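Local coordinates for hypothetical protein TTHA0849 (Thermus thermophilus, PDB 2D4R) that is of unknown function but probably binds a lipid-like ligand, as START-domain relatives of the coenzyme Q-binding COQ10 proteins do, at residues 30-38 with 49-59; 58-66 with 77-87. One frame throughout, in Å; residues are numbered along the deposited sequence.

Interaction 1 (30-38 with 49-59); sequences YLKEVESLE and SRWVAVAMGKK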
loop_
_atom_site.group_PDB
_atom_site.type_symbol
_atom_site.label_atom_id
_atom_site.label_comp_id
_atom_site.label_asym_id
_atom_site.label_seq_id
_atom_site.Cartn_x
_atom_site.Cartn_y
_atom_site.Cartn_z
ATOM N N TYR A 30 2.667 -3.533 11.289
ATOM C CA TYR A 30 2.588 -2.092 11.540
ATOM C C TYR A 30 1.477 -1.427 10.728
ATOM O O TYR A 30 1.305 -0.205 10.778
ATOM C CB TYR A 30 3.929 -1.422 11.219
ATOM C CG TYR A 30 5.073 -1.953 12.056
ATOM C CD1 TYR A 30 5.753 -3.128 11.692
ATOM C CD2 TYR A 30 5.455 -1.306 13.233
ATOM C CE1 TYR A 30 6.783 -3.638 12.489
ATOM C CE2 TYR A 30 6.480 -1.809 14.033
ATOM C CZ TYR A 30 7.137 -2.972 13.654
ATOM O OH TYR A 30 8.141 -3.461 14.444
ATOM N N LEU A 31 0.730 -2.239 9.975
ATOM C CA LEU A 31 -0.435 -1.767 9.226
ATOM C C LEU A 31 -1.727 -2.077 9.995
ATOM O O LEU A 31 -2.285 -3.177 9.915
ATOM C CB LEU A 31 -0.466 -2.429 7.845
ATOM C CG LEU A 31 0.858 -2.422 7.064
ATOM C CD1 LEU A 31 0.642 -3.004 5.701
ATOM C CD2 LEU A 31 1.404 -1.015 6.933
ATOM N N LYS A 32 -2.199 -1.096 10.749
ATOM C CA LYS A 32 -3.233 -1.349 11.736
ATOM C C LYS A 32 -4.579 -1.627 11.095
ATOM O O LYS A 32 -5.443 -2.224 11.713
ATOM C CB LYS A 32 -3.341 -0.160 12.689
ATOM C CG LYS A 32 -2.069 0.094 13.483
ATOM C CD LYS A 32 -1.771 -1.050 14.459
ATOM C CE LYS A 32 -0.585 -1.908 14.008
ATOM N NZ LYS A 32 -0.327 -3.000 14.994
ATOM N N GLU A 33 -4.758 -1.198 9.853
ATOM C CA GLU A 33 -6.032 -1.384 9.172
ATOM C C GLU A 33 -6.031 -2.676 8.363
ATOM O O GLU A 33 -7.041 -3.039 7.749
ATOM C CB GLU A 33 -6.312 -0.196 8.249
ATOM C CG GLU A 33 -5.986 1.154 8.847
ATOM C CD GLU A 33 -6.772 2.278 8.206
ATOM O OE1 GLU A 33 -6.887 2.284 6.962
ATOM O OE2 GLU A 33 -7.276 3.152 8.945
ATOM N N VAL A 34 -4.887 -3.359 8.357
ATOM C CA VAL A 34 -4.753 -4.633 7.664
ATOM C C VAL A 34 -4.839 -5.772 8.660
ATOM O O VAL A 34 -4.107 -5.794 9.649
ATOM C CB VAL A 34 -3.408 -4.732 6.923
ATOM C CG1 VAL A 34 -3.169 -6.153 6.463
ATOM C CG2 VAL A 34 -3.412 -3.796 5.730
ATOM N N GLU A 35 -5.732 -6.719 8.381
ATOM C CA GLU A 35 -5.962 -7.867 9.247
ATOM C C GLU A 35 -5.074 -9.041 8.839
ATOM O O GLU A 35 -4.549 -9.758 9.687
ATOM C CB GLU A 35 -7.425 -8.289 9.165
ATOM C CG GLU A 35 -7.723 -9.593 9.879
ATOM C CD GLU A 35 -8.871 -10.366 9.255
ATOM O OE1 GLU A 35 -10.038 -10.101 9.619
ATOM O OE2 GLU A 35 -8.608 -11.242 8.401
ATOM N N SER A 36 -4.924 -9.243 7.535
ATOM C CA SER A 36 -4.077 -10.313 7.019
ATOM C C SER A 36 -3.404 -9.912 5.703
ATOM O O SER A 36 -4.036 -9.358 4.809
ATOM C CB SER A 36 -4.886 -11.602 6.819
ATOM O OG SER A 36 -5.848 -11.467 5.798
ATOM N N LEU A 37 -2.112 -10.190 5.599
ATOM C CA LEU A 37 -1.386 -9.944 4.368
ATOM C C LEU A 37 -0.411 -11.095 4.146
ATOM O O LEU A 37 0.592 -11.220 4.845
ATOM C CB LEU A 37 -0.636 -8.608 4.457
ATOM C CG LEU A 37 -0.247 -7.912 3.149
ATOM C CD1 LEU A 37 0.644 -6.695 3.449
ATOM C CD2 LEU A 37 0.475 -8.893 2.245
ATOM N N GLU A 38 -0.723 -11.941 3.173
ATOM C CA GLU A 38 0.100 -13.110 2.899
ATOM C C GLU A 38 0.672 -13.107 1.479
ATOM O O GLU A 38 -0.060 -13.009 0.495
ATOM C CB GLU A 38 -0.707 -14.399 3.150
ATOM C CG GLU A 38 -2.226 -14.251 3.029
ATOM C CD GLU A 38 -3.007 -15.436 3.615
ATOM O OE1 GLU A 38 -4.181 -15.628 3.223
ATOM O OE2 GLU A 38 -2.457 -16.170 4.470
ATOM N N SER A 49 0.214 -11.229 -3.598
ATOM C CA SER A 49 -0.126 -11.224 -2.186
ATOM C C SER A 49 -1.633 -11.122 -1.965
ATOM O O SER A 49 -2.353 -10.542 -2.782
ATOM C CB SER A 49 0.579 -10.062 -1.494
ATOM O OG SER A 49 0.177 -8.830 -2.059
ATOM N N ARG A 50 -2.100 -11.691 -0.858
ATOM C CA ARG A 50 -3.519 -11.684 -0.514
ATOM C C ARG A 50 -3.756 -10.740 0.667
ATOM O O ARG A 50 -3.244 -10.958 1.756
ATOM C CB ARG A 50 -3.986 -13.105 -0.152
ATOM C CG ARG A 50 -5.453 -13.207 0.301
ATOM C CD ARG A 50 -5.855 -14.647 0.655
ATOM N NE ARG A 50 -5.245 -15.659 -0.216
ATOM C CZ ARG A 50 -5.787 -16.121 -1.343
ATOM N NH1 ARG A 50 -6.964 -15.667 -1.756
ATOM N NH2 ARG A 50 -5.150 -17.039 -2.063
ATOM N N TRP A 51 -4.525 -9.686 0.434
ATOM C CA TRP A 51 -4.798 -8.704 1.477
ATOM C C TRP A 51 -6.211 -8.884 2.042
ATOM O O TRP A 51 -7.167 -9.155 1.308
ATOM C CB TRP A 51 -4.643 -7.273 0.928
ATOM C CG TRP A 51 -3.227 -6.887 0.500
ATOM C CD1 TRP A 51 -2.453 -7.518 -0.428
ATOM C CD2 TRP A 51 -2.448 -5.766 0.972
ATOM N NE1 TRP A 51 -1.252 -6.868 -0.566
ATOM C CE2 TRP A 51 -1.221 -5.791 0.280
ATOM C CE3 TRP A 51 -2.671 -4.750 1.915
ATOM C CZ2 TRP A 51 -0.213 -4.836 0.497
ATOM C CZ3 TRP A 51 -1.672 -3.804 2.133
ATOM C CH2 TRP A 51 -0.458 -3.857 1.424
ATOM N N VAL A 52 -6.330 -8.737 3.357
ATOM C CA VAL A 52 -7.614 -8.468 3.972
ATOM C C VAL A 52 -7.483 -7.227 4.827
ATOM O O VAL A 52 -6.676 -7.184 5.748
ATOM C CB VAL A 52 -8.099 -9.642 4.872
ATOM C CG1 VAL A 52 -9.430 -9.260 5.533
ATOM C CG2 VAL A 52 -8.260 -10.916 4.050
ATOM N N ALA A 53 -8.286 -6.220 4.510
ATOM C CA ALA A 53 -8.267 -4.963 5.236
ATOM C C ALA A 53 -9.624 -4.742 5.882
ATOM O O ALA A 53 -10.639 -5.308 5.453
ATOM C CB ALA A 53 -7.929 -3.800 4.276
ATOM N N VAL A 54 -9.643 -3.928 6.929
ATOM C CA VAL A 54 -10.907 -3.547 7.523
ATOM C C VAL A 54 -11.147 -2.059 7.371
ATOM O O VAL A 54 -10.281 -1.242 7.643
ATOM C CB VAL A 54 -10.978 -3.942 9.008
ATOM C CG1 VAL A 54 -10.638 -5.423 9.151
ATOM C CG2 VAL A 54 -10.050 -3.078 9.838
ATOM N N ALA A 55 -12.330 -1.724 6.884
ATOM C CA ALA A 55 -12.813 -0.359 6.901
ATOM C C ALA A 55 -14.248 -0.398 7.417
ATOM O O ALA A 55 -15.094 -1.084 6.848
ATOM C CB ALA A 55 -12.761 0.229 5.491
HETATM N N MSE A 56 -14.512 0.316 8.505
HETATM C CA MSE A 56 -15.875 0.443 9.018
HETATM C C MSE A 56 -16.474 -0.885 9.471
HETATM O O MSE A 56 -17.676 -1.118 9.309
HETATM C CB MSE A 56 -16.789 1.045 7.954
HETATM C CG MSE A 56 -16.444 2.450 7.540
HETATM SE SE MSE A 56 -17.993 3.573 7.693
HETATM C CE MSE A 56 -19.379 2.228 7.862
ATOM N N GLY A 57 -15.641 -1.758 10.024
ATOM C CA GLY A 57 -16.165 -2.955 10.655
ATOM C C GLY A 57 -16.328 -4.173 9.754
ATOM O O GLY A 57 -16.252 -5.309 10.233
ATOM N N LYS A 58 -16.566 -3.957 8.461
ATOM C CA LYS A 58 -16.576 -5.078 7.526
ATOM C C LYS A 58 -15.294 -5.123 6.709
ATOM O O LYS A 58 -14.641 -4.105 6.490
ATOM C CB LYS A 58 -17.783 -5.018 6.587
ATOM C CG LYS A 58 -18.019 -6.343 5.832
ATOM C CD LYS A 58 -18.035 -7.553 6.784
ATOM C CE LYS A 58 -18.308 -8.874 6.058
ATOM N NZ LYS A 58 -17.166 -9.335 5.214
ATOM N N LYS A 59 -14.931 -6.321 6.268
ATOM C CA LYS A 59 -13.635 -6.520 5.655
ATOM C C LYS A 59 -13.685 -6.454 4.131
ATOM O O LYS A 59 -14.681 -6.791 3.501
ATOM C CB LYS A 59 -13.020 -7.849 6.129
ATOM C CG LYS A 59 -13.868 -9.093 5.903
ATOM C CD LYS A 59 -13.106 -10.380 6.258
ATOM C CE LYS A 59 -13.189 -10.734 7.740
ATOM N NZ LYS A 59 -14.588 -11.030 8.185
HETATM O O HOH W 1 -4.552 -12.321 3.491
#
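E35 and S36 face V52 in a classic beta bulge. It lies on the antiparallel hairpin of strands 34-43 and 46-55, in the curved sheet of a START-like (Bet v 1-type) fold. V52 O takes both bulge amides: E35 N at 2.8 Å and S36 N at 3.2 Å. The S36 amide comes in the carbonyl plane, on a lone pair. V52 N returns a bond to S36 O. Before the bulge, V54 N points almost straight at E33 O, 2.9 Å away. After it, E38 and R50 pair through both of their backbone bonds.

The buried side of the hairpin is built on W51. L37 CG lies anti to its backbone N (chi1 -158°), which lays the leucine over one indole face. L37 CD1 sits 3.6 Å from the centroid of the six-membered ring, a CH-pi contact. W62 stacks on the opposite face. V34 CG2 packs against W51 CZ3 at the far end of the ring. The indole is also held by its nitrogen: W51 NE1 donates to S49 OG at 2.8 Å, close to the ring plane.

The other side carries charge. E38 and R50 run side by side, pointing the same way. E38 OE1 reaches R50 NE at 3.6 Å, a salt bridge at the edge of the guanidinium. The carboxylate is turned 84° from that plane, so the two groups do not meet flat. Beside them a water donates to R50 O at 2.6 Å and pairs with S36 OG at 2.8 Å.

Interaction 2 (58-66 with 77-87); sequences KKVRWLEEE and FFSPEGDFDRY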
loop_
_atom_site.group_PDB
_atom_site.type_symbol
_atom_site.label_atom_id
_atom_site.label_comp_id
_atom_site.label_asym_id
_atom_site.label_seq_id
_atom_site.Cartn_x
_atom_site.Cartn_y
_atom_site.Cartn_z
ATOM N N LYS A 58 -16.566 -3.957 8.461
ATOM C CA LYS A 58 -16.576 -5.078 7.526
ATOM C C LYS A 58 -15.294 -5.123 6.709
ATOM O O LYS A 58 -14.641 -4.105 6.490
ATOM C CB LYS A 58 -17.783 -5.018 6.587
ATOM C CG LYS A 58 -18.019 -6.343 5.832
ATOM C CD LYS A 58 -18.035 -7.553 6.784
ATOM C CE LYS A 58 -18.308 -8.874 6.058
ATOM N NZ LYS A 58 -17.166 -9.335 5.214
ATOM N N LYS A 59 -14.931 -6.321 6.268
ATOM C CA LYS A 59 -13.635 -6.520 5.655
ATOM C C LYS A 59 -13.685 -6.454 4.131
ATOM O O LYS A 59 -14.681 -6.791 3.501
ATOM C CB LYS A 59 -13.020 -7.849 6.129
ATOM C CG LYS A 59 -13.868 -9.093 5.903
ATOM C CD LYS A 59 -13.106 -10.380 6.258
ATOM C CE LYS A 59 -13.189 -10.734 7.740
ATOM N NZ LYS A 59 -14.588 -11.030 8.185
ATOM N N VAL A 60 -12.586 -5.987 3.556
ATOM C CA VAL A 60 -12.425 -5.918 2.119
ATOM C C VAL A 60 -11.215 -6.770 1.756
ATOM O O VAL A 60 -10.163 -6.624 2.361
ATOM C CB VAL A 60 -12.221 -4.454 1.674
ATOM C CG1 VAL A 60 -11.952 -4.383 0.184
ATOM C CG2 VAL A 60 -13.471 -3.641 2.010
ATOM N N ARG A 61 -11.381 -7.667 0.783
ATOM C CA ARG A 61 -10.385 -8.686 0.466
ATOM C C ARG A 61 -9.975 -8.574 -1.000
ATOM O O ARG A 61 -10.821 -8.453 -1.882
ATOM C CB ARG A 61 -10.961 -10.089 0.702
ATOM C CG ARG A 61 -11.551 -10.319 2.068
ATOM C CD ARG A 61 -12.470 -11.528 2.071
ATOM N NE ARG A 61 -13.855 -11.142 2.339
ATOM C CZ ARG A 61 -14.562 -11.549 3.393
ATOM N NH1 ARG A 61 -14.015 -12.364 4.287
ATOM N NH2 ARG A 61 -15.811 -11.128 3.560
ATOM N N TRP A 62 -8.676 -8.620 -1.267
ATOM C CA TRP A 62 -8.238 -8.677 -2.648
ATOM C C TRP A 62 -6.906 -9.396 -2.800
ATOM O O TRP A 62 -6.148 -9.552 -1.835
ATOM C CB TRP A 62 -8.161 -7.265 -3.252
ATOM C CG TRP A 62 -7.048 -6.418 -2.737
ATOM C CD1 TRP A 62 -5.849 -6.161 -3.362
ATOM C CD2 TRP A 62 -7.031 -5.665 -1.516
ATOM N NE1 TRP A 62 -5.096 -5.290 -2.608
ATOM C CE2 TRP A 62 -5.793 -4.968 -1.472
ATOM C CE3 TRP A 62 -7.941 -5.506 -0.451
ATOM C CZ2 TRP A 62 -5.449 -4.122 -0.413
ATOM C CZ3 TRP A 62 -7.596 -4.663 0.601
ATOM C CH2 TRP A 62 -6.356 -3.978 0.610
ATOM N N LEU A 63 -6.640 -9.855 -4.017
ATOM C CA LEU A 63 -5.319 -10.331 -4.365
ATOM C C LEU A 63 -4.604 -9.204 -5.096
ATOM O O LEU A 63 -5.233 -8.424 -5.797
ATOM C CB LEU A 63 -5.427 -11.585 -5.235
ATOM C CG LEU A 63 -5.932 -12.801 -4.435
ATOM C CD1 LEU A 63 -6.623 -13.803 -5.349
ATOM C CD2 LEU A 63 -4.761 -13.461 -3.715
ATOM N N GLU A 64 -3.293 -9.108 -4.905
ATOM C CA GLU A 64 -2.529 -7.989 -5.434
ATOM C C GLU A 64 -1.245 -8.488 -6.060
ATOM O O GLU A 64 -0.534 -9.300 -5.477
ATOM C CB GLU A 64 -2.202 -6.990 -4.321
ATOM C CG GLU A 64 -1.616 -5.672 -4.821
ATOM C CD GLU A 64 -1.336 -4.696 -3.695
ATOM O OE1 GLU A 64 -0.156 -4.522 -3.330
ATOM O OE2 GLU A 64 -2.298 -4.109 -3.169
ATOM N N GLU A 65 -0.957 -7.996 -7.253
ATOM C CA GLU A 65 0.305 -8.282 -7.907
ATOM C C GLU A 65 1.167 -7.022 -7.829
ATOM O O GLU A 65 0.750 -5.936 -8.241
ATOM C CB GLU A 65 0.066 -8.705 -9.377
ATOM C CG GLU A 65 -0.884 -9.930 -9.539
ATOM C CD GLU A 65 -0.911 -10.553 -10.952
ATOM O OE1 GLU A 65 -0.692 -9.837 -11.952
ATOM O OE2 GLU A 65 -1.167 -11.775 -11.063
ATOM N N GLU A 66 2.364 -7.159 -7.278
ATOM C CA GLU A 66 3.309 -6.054 -7.295
ATOM C C GLU A 66 4.564 -6.386 -8.087
ATOM O O GLU A 66 5.136 -7.469 -7.966
ATOM C CB GLU A 66 3.679 -5.622 -5.868
ATOM C CG GLU A 66 3.866 -6.743 -4.886
ATOM C CD GLU A 66 2.632 -6.974 -4.041
ATOM O OE1 GLU A 66 2.355 -8.141 -3.695
ATOM O OE2 GLU A 66 1.937 -5.985 -3.721
ATOM N N PHE A 77 1.716 -1.924 -8.675
ATOM C CA PHE A 77 0.824 -2.985 -8.227
ATOM C C PHE A 77 -0.555 -2.892 -8.858
ATOM O O PHE A 77 -0.989 -1.818 -9.265
ATOM C CB PHE A 77 0.715 -2.980 -6.687
ATOM C CG PHE A 77 0.057 -1.756 -6.119
ATOM C CD1 PHE A 77 0.788 -0.589 -5.909
ATOM C CD2 PHE A 77 -1.293 -1.764 -5.801
ATOM C CE1 PHE A 77 0.187 0.554 -5.397
ATOM C CE2 PHE A 77 -1.907 -0.622 -5.286
ATOM C CZ PHE A 77 -1.157 0.540 -5.085
ATOM N N PHE A 78 -1.237 -4.026 -8.944
ATOM C CA PHE A 78 -2.534 -4.094 -9.601
ATOM C C PHE A 78 -3.260 -5.298 -9.005
ATOM O O PHE A 78 -2.633 -6.315 -8.739
ATOM C CB PHE A 78 -2.311 -4.251 -11.124
ATOM C CG PHE A 78 -3.579 -4.431 -11.949
ATOM C CD1 PHE A 78 -4.118 -3.362 -12.667
ATOM C CD2 PHE A 78 -4.203 -5.676 -12.042
ATOM C CE1 PHE A 78 -5.258 -3.531 -13.466
ATOM C CE2 PHE A 78 -5.346 -5.851 -12.844
ATOM C CZ PHE A 78 -5.869 -4.777 -13.553
ATOM N N SER A 79 -4.565 -5.175 -8.772
ATOM C CA SER A 79 -5.362 -6.309 -8.303
ATOM C C SER A 79 -6.115 -6.943 -9.458
ATOM O O SER A 79 -6.952 -6.300 -10.088
ATOM C CB SER A 79 -6.381 -5.869 -7.253
ATOM O OG SER A 79 -7.113 -6.996 -6.818
ATOM N N PRO A 80 -5.829 -8.222 -9.746
ATOM C CA PRO A 80 -6.479 -8.959 -10.834
ATOM C C PRO A 80 -7.802 -9.578 -10.374
ATOM O O PRO A 80 -8.649 -9.955 -11.190
ATOM C CB PRO A 80 -5.450 -10.032 -11.200
ATOM C CG PRO A 80 -4.319 -9.902 -10.169
ATOM C CD PRO A 80 -4.859 -9.079 -9.047
ATOM N N GLU A 81 -7.953 -9.705 -9.060
ATOM C CA GLU A 81 -9.186 -10.224 -8.495
ATOM C C GLU A 81 -9.370 -9.841 -7.027
ATOM O O GLU A 81 -8.406 -9.544 -6.308
ATOM C CB GLU A 81 -9.242 -11.746 -8.654
ATOM C CG GLU A 81 -8.374 -12.510 -7.678
ATOM C CD GLU A 81 -8.129 -13.964 -8.086
ATOM O OE1 GLU A 81 -8.820 -14.861 -7.556
ATOM O OE2 GLU A 81 -7.238 -14.214 -8.930
ATOM N N GLY A 82 -10.625 -9.850 -6.590
ATOM C CA GLY A 82 -10.929 -9.467 -5.231
ATOM C C GLY A 82 -12.157 -8.601 -5.215
ATOM O O GLY A 82 -12.965 -8.659 -6.130
ATOM N N ASP A 83 -12.291 -7.792 -4.177
ATOM C CA ASP A 83 -13.487 -6.975 -3.982
ATOM C C ASP A 83 -13.516 -5.680 -4.808
ATOM O O ASP A 83 -14.583 -5.148 -5.095
ATOM C CB ASP A 83 -13.641 -6.634 -2.493
ATOM C CG ASP A 83 -14.008 -7.847 -1.640
ATOM O OD1 ASP A 83 -14.366 -8.907 -2.201
ATOM O OD2 ASP A 83 -13.941 -7.728 -0.399
ATOM N N PHE A 84 -12.350 -5.172 -5.173
ATOM C CA PHE A 84 -12.276 -3.981 -6.017
ATOM C C PHE A 84 -12.394 -4.368 -7.498
ATOM O O PHE A 84 -11.877 -5.405 -7.921
ATOM C CB PHE A 84 -10.948 -3.243 -5.799
ATOM C CG PHE A 84 -10.799 -2.605 -4.429
ATOM C CD1 PHE A 84 -10.089 -3.250 -3.414
ATOM C CD2 PHE A 84 -11.338 -1.346 -4.167
ATOM C CE1 PHE A 84 -9.920 -2.653 -2.161
ATOM C CE2 PHE A 84 -11.169 -0.737 -2.912
ATOM C CZ PHE A 84 -10.464 -1.388 -1.911
ATOM N N ASP A 85 -13.072 -3.542 -8.279
ATOM C CA ASP A 85 -13.033 -3.694 -9.725
ATOM C C ASP A 85 -11.673 -3.255 -10.202
ATOM O O ASP A 85 -11.145 -3.764 -11.193
ATOM C CB ASP A 85 -14.093 -2.832 -10.390
ATOM C CG ASP A 85 -15.496 -3.197 -9.945
ATOM O OD1 ASP A 85 -16.321 -2.271 -9.819
ATOM O OD2 ASP A 85 -15.770 -4.399 -9.719
ATOM N N ARG A 86 -11.101 -2.304 -9.482
ATOM C CA ARG A 86 -9.788 -1.794 -9.818
ATOM C C ARG A 86 -9.063 -1.394 -8.538
ATOM O O ARG A 86 -9.632 -0.730 -7.667
ATOM C CB ARG A 86 -9.942 -0.598 -10.755
ATOM C CG ARG A 86 -8.659 0.001 -11.275
ATOM C CD ARG A 86 -8.991 1.164 -12.204
ATOM N NE ARG A 86 -7.850 1.599 -12.998
ATOM C CZ ARG A 86 -7.861 2.651 -13.811
ATOM N NH1 ARG A 86 -8.959 3.387 -13.941
ATOM N NH2 ARG A 86 -6.771 2.960 -14.500
ATOM N N TYR A 87 -7.814 -1.830 -8.421
ATOM C CA TYR A 87 -6.978 -1.461 -7.297
ATOM C C TYR A 87 -5.517 -1.497 -7.719
ATOM O O TYR A 87 -4.899 -2.558 -7.786
ATOM C CB TYR A 87 -7.206 -2.421 -6.144
ATOM C CG TYR A 87 -6.574 -1.986 -4.841
ATOM C CD1 TYR A 87 -7.333 -1.353 -3.851
ATOM C CD2 TYR A 87 -5.240 -2.264 -4.568
ATOM C CE1 TYR A 87 -6.770 -1.024 -2.619
ATOM C CE2 TYR A 87 -4.663 -1.934 -3.342
ATOM C CZ TYR A 87 -5.427 -1.318 -2.371
ATOM O OH TYR A 87 -4.840 -0.999 -1.157
HETATM O O HOH W 2 -2.181 -2.300 -0.909
#
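E64 OE2 accepts two hydrogen bonds, from W62 NE1 and a water, and the edge of Y87 lies against it, CE2 3.2 Å away. The bond from W62 NE1 is straight, 3.1 Å long, and lies in the indole plane. The water donates to E64 OE2 at 2.9 Å and also pairs with Y87 OH. The site lies on the buried side of the hairpin of strands 58-69 and 74-82, where the next strand begins with R86 and Y87.

W62, F84 and Y87 form an aromatic cluster. The edge of F84 meets the face of W62 in a T-shaped pair, centroids 5.6 Å apart and planes at 83°. Y87 lies at a slant to the same indole, its plane turned 41°. The W62 ring gets there with CG between its backbone N and carbonyl carbon (chi1 71°). Replacing W62 with an alanine would probably open a gap beside F84 and Y87 and leave E64 OE2 without its indole donor.

Where the chain turns a corner at P80 and E81, side chains join the backbone in the pairing. L63 N donates to E81 O, and S79 OG donates to L63 O at 2.6 Å. D83 clasps R61: D83 OD2 accepts from R61 N at 2.8 Å, from above the carboxylate plane, and D83 N donates back to R61 O. G82 is pressed against W62, and a CB there would clash with W62 CA.

E64 OE1 lies 2.6 Å from E66 OE2, while E66 OE1 bonds to S49 and T47. Two acid oxygens this close in a buried setting suggest that one carboxyl group holds a proton.

How the interactions relate
From the N terminus, the chain first reaches 30-38, leaving the helical region at 24-27 to start strand 34-43. It returns along 46-55, and interaction 1 closes that hairpin. A tight turn after A55 leads straight into strand 58-69. Interaction 2 then closes the next hairpin, with strand 74-82. The two contacts follow in series, neither nested nor crossed, and share K58 and K59. Strands 46-55 and 58-69 join them side by side: S49 O probably accepts from E64 N, and W51 N probably donates to W62 O. Together they tie four successive strands, from the edge strand 34-43 inward, into one antiparallel sheet.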